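Long-range contact in putative hyaluronoglucosaminidase (Clostridium perfringens, PDB 6PWI), which probably removes N-acetylhexosamine residues from glycans as a family 84 glycoside hydrolase, this chain including its catalytic barrel: residues T254-L259 against A297-G302. Sequence-based numbering, arbitrary orientation.
Sequences TIHPFL and ADDAEG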
ATOM      1  N   THR A 254       3.768 -16.991   6.421  1.00 22.74           N
ATOM      2  CA  THR A 254       5.122 -17.264   5.944  1.00 22.94           C
ATOM      3  C   THR A 254       5.934 -18.028   6.991  1.00 22.49           C
ATOM      4  O   THR A 254       5.591 -18.014   8.171  1.00 21.97           O
ATOM      5  CB  THR A 254       5.871 -15.979   5.555  1.00 22.52           C
ATOM      6  OG1 THR A 254       5.924 -15.102   6.683  1.00 22.26           O
ATOM      7  CG2 THR A 254       5.255 -15.276   4.365  1.00 22.15           C
ATOM      8  N   ILE A 255       7.038 -18.646   6.546  1.00 22.76           N
ATOM      9  CA  ILE A 255       7.883 -19.474   7.395  1.00 24.07           C
ATOM     10  C   ILE A 255       9.353 -19.315   6.992  1.00 25.79           C
ATOM     11  O   ILE A 255       9.656 -19.147   5.814  1.00 27.12           O
ATOM     12  CB  ILE A 255       7.416 -20.945   7.345  1.00 22.99           C
ATOM     13  CG1 ILE A 255       8.183 -21.827   8.330  1.00 22.77           C
ATOM     14  CG2 ILE A 255       7.461 -21.505   5.925  1.00 21.87           C
ATOM     15  CD1 ILE A 255       7.491 -23.144   8.624  1.00 24.35           C
ATOM     16  N   HIS A 256      10.257 -19.371   7.983  1.00 28.76           N
ATOM     17  CA  HIS A 256      11.698 -19.414   7.771  1.00 30.15           C
ATOM     18  C   HIS A 256      12.240 -20.783   8.173  1.00 30.41           C
ATOM     19  O   HIS A 256      12.709 -20.945   9.295  1.00 33.21           O
ATOM     20  CB  HIS A 256      12.401 -18.379   8.657  1.00 31.40           C
ATOM     21  CG  HIS A 256      12.131 -16.969   8.264  1.00 33.79           C
ATOM     22  ND1 HIS A 256      13.060 -16.206   7.585  1.00 34.02           N
ATOM     23  CD2 HIS A 256      11.043 -16.186   8.443  1.00 34.40           C
ATOM     24  CE1 HIS A 256      12.556 -15.007   7.367  1.00 34.41           C
ATOM     25  NE2 HIS A 256      11.316 -14.971   7.880  1.00 34.53           N
ATOM     26  N   PRO A 257      12.188 -21.820   7.309  1.00 29.84           N
ATOM     27  CA  PRO A 257      12.664 -23.148   7.695  1.00 30.51           C
ATOM     28  C   PRO A 257      14.127 -23.514   7.436  1.00 32.62           C
ATOM     29  O   PRO A 257      14.492 -24.678   7.575  1.00 36.15           O
ATOM     30  CB  PRO A 257      11.775 -24.037   6.822  1.00 29.44           C
ATOM     31  CG  PRO A 257      11.633 -23.251   5.541  1.00 29.53           C
ATOM     32  CD  PRO A 257      11.582 -21.800   5.970  1.00 29.56           C
ATOM     33  N   PHE A 258      14.975 -22.541   7.084  1.00 32.96           N
ATOM     34  CA  PHE A 258      16.330 -22.887   6.683  1.00 32.24           C
ATOM     35  C   PHE A 258      17.357 -22.241   7.605  1.00 34.18           C
ATOM     36  O   PHE A 258      18.496 -22.020   7.198  1.00 36.42           O
ATOM     37  CB  PHE A 258      16.609 -22.502   5.227  1.00 31.18           C
ATOM     38  CG  PHE A 258      15.648 -23.063   4.210  1.00 31.65           C
ATOM     39  CD1 PHE A 258      15.653 -24.415   3.896  1.00 31.62           C
ATOM     40  CD2 PHE A 258      14.749 -22.235   3.555  1.00 30.52           C
ATOM     41  CE1 PHE A 258      14.771 -24.929   2.959  1.00 32.04           C
ATOM     42  CE2 PHE A 258      13.870 -22.749   2.615  1.00 31.52           C
ATOM     43  CZ  PHE A 258      13.881 -24.095   2.319  1.00 31.67           C
ATOM     44  N   LEU A 259      16.958 -21.958   8.848  1.00 35.36           N
ATOM     45  CA  LEU A 259      17.909 -21.433   9.818  1.00 37.26           C
ATOM     46  C   LEU A 259      18.848 -22.557  10.265  1.00 39.87           C
ATOM     47  O   LEU A 259      18.780 -23.663   9.720  1.00 38.70           O
ATOM     48  CB  LEU A 259      17.144 -20.806  10.990  1.00 36.07           C
ATOM     49  CG  LEU A 259      16.206 -19.653  10.626  1.00 36.06           C
ATOM     50  CD1 LEU A 259      15.361 -19.245  11.822  1.00 35.47           C
ATOM     51  CD2 LEU A 259      16.971 -18.457  10.083  1.00 33.31           C
ATOM     52  N   ALA A 297      13.818 -17.451   2.585  1.00 26.99           N
ATOM     53  CA  ALA A 297      15.149 -18.037   2.597  1.00 28.75           C
ATOM     54  C   ALA A 297      16.231 -16.957   2.642  1.00 30.69           C
ATOM     55  O   ALA A 297      17.402 -17.248   2.412  1.00 32.56           O
ATOM     56  CB  ALA A 297      15.321 -18.940   1.398  1.00 27.23           C
ATOM     57  N   ASP A 298      15.840 -15.716   2.949  1.00 33.43           N
ATOM     58  CA  ASP A 298      16.777 -14.602   2.999  1.00 36.00           C
ATOM     59  C   ASP A 298      17.867 -14.872   4.034  1.00 36.97           C
ATOM     60  O   ASP A 298      18.952 -14.310   3.948  1.00 38.01           O
ATOM     61  CB  ASP A 298      16.066 -13.278   3.285  1.00 38.10           C
ATOM     62  CG  ASP A 298      15.083 -13.361   4.438  1.00 40.80           C
ATOM     63  OD1 ASP A 298      14.060 -14.051   4.284  1.00 40.55           O
ATOM     64  OD2 ASP A 298      15.356 -12.745   5.490  1.00 46.40           O
ATOM     65  N   ASP A 299      17.574 -15.747   4.998  1.00 38.55           N
ATOM     66  CA  ASP A 299      18.508 -16.046   6.072  1.00 41.63           C
ATOM     67  C   ASP A 299      18.861 -17.536   6.082  1.00 44.69           C
ATOM     68  O   ASP A 299      19.163 -18.091   7.137  1.00 45.27           O
ATOM     69  CB  ASP A 299      17.955 -15.561   7.418  1.00 39.62           C
ATOM     70  CG  ASP A 299      16.522 -15.986   7.716  1.00 40.84           C
ATOM     71  OD1 ASP A 299      15.954 -16.801   6.940  1.00 38.51           O
ATOM     72  OD2 ASP A 299      15.977 -15.499   8.734  1.00 40.84           O
ATOM     73  N   ALA A 300      18.848 -18.168   4.898  1.00 45.99           N
ATOM     74  CA  ALA A 300      18.982 -19.613   4.780  1.00 47.05           C
ATOM     75  C   ALA A 300      20.445 -20.032   4.903  1.00 49.97           C
ATOM     76  O   ALA A 300      21.339 -19.281   4.512  1.00 49.74           O
ATOM     77  CB  ALA A 300      18.384 -20.078   3.477  1.00 44.41           C
ATOM     78  N   GLU A 301      20.672 -21.255   5.410  1.00 55.41           N
ATOM     79  CA  GLU A 301      22.009 -21.707   5.773  1.00 59.45           C
ATOM     80  C   GLU A 301      22.568 -22.709   4.761  1.00 60.31           C
ATOM     81  O   GLU A 301      23.683 -22.523   4.280  1.00 65.66           O
ATOM     82  CB  GLU A 301      22.056 -22.237   7.210  1.00 62.60           C
ATOM     83  CG  GLU A 301      21.931 -21.157   8.277  1.00 70.24           C
ATOM     84  CD  GLU A 301      22.977 -20.050   8.279  1.00 75.45           C
ATOM     85  OE1 GLU A 301      24.177 -20.357   8.101  1.00 77.85           O
ATOM     86  OE2 GLU A 301      22.588 -18.875   8.464  1.00 76.50           O
ATOM     87  N   GLY A 302      21.806 -23.764   4.443  1.00 57.47           N
ATOM     88  CA  GLY A 302      22.323 -24.874   3.650  1.00 56.96           C
ATOM     89  C   GLY A 302      22.517 -24.565   2.160  1.00 55.85           C
ATOM     90  O   GLY A 302      22.635 -23.411   1.746  1.00 53.51           O
TER
HETATM   91  O   HOH W   1      15.118 -19.602   6.379  1.00 38.54           O
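His256 and Asp299 join through a nearly straight hydrogen bond: ND1 of His256 donates to OD1 of Asp299 over 3.0 Å with 168° at the hydrogen. The acceptor lies in the imidazole plane, at the ring edge, whereas the donor reaches the syn side of OD1 from 21° out of the carboxylate plane. CG of Asp299 lies between the backbone N and the carbonyl carbon (chi1 50°), which turns the carboxylate to His256. A water donates to OD1 of Asp299 (3.0 Å) and accepts from Phe258 N, so two bonds grip that oxygen and link it to the backbone of 254-259. His221 meets the His256 ring at about a right angle.

Glu301 N donates a weak hydrogen bond to Phe258 O (2.9 Å), bent well away from straight, and the same carbonyl receives a CA-H...O contact from Ala300. Within 297-302, Ala300 N bonds Ala297 O, closing a type I turn that carries Asp298 and Asp299.

Apolar packing is made by Phe258, whose CB touches Ala300 CB at 3.5 Å and whose CD2 approaches Ala297 CB at 4.0 Å. Leu259 sets its CD2 methyl against the Asp299 carboxylate, 3.4 Å from OD2.

The contact joins the C-terminal end of strand 250-255 and the loop after it to the loop following the neighbouring parallel strand 293-296 of a TIM barrel; family 84 enzymes carry their catalytic aspartate pair after the fourth strand, consistent with Asp299 as the predicted proton donor.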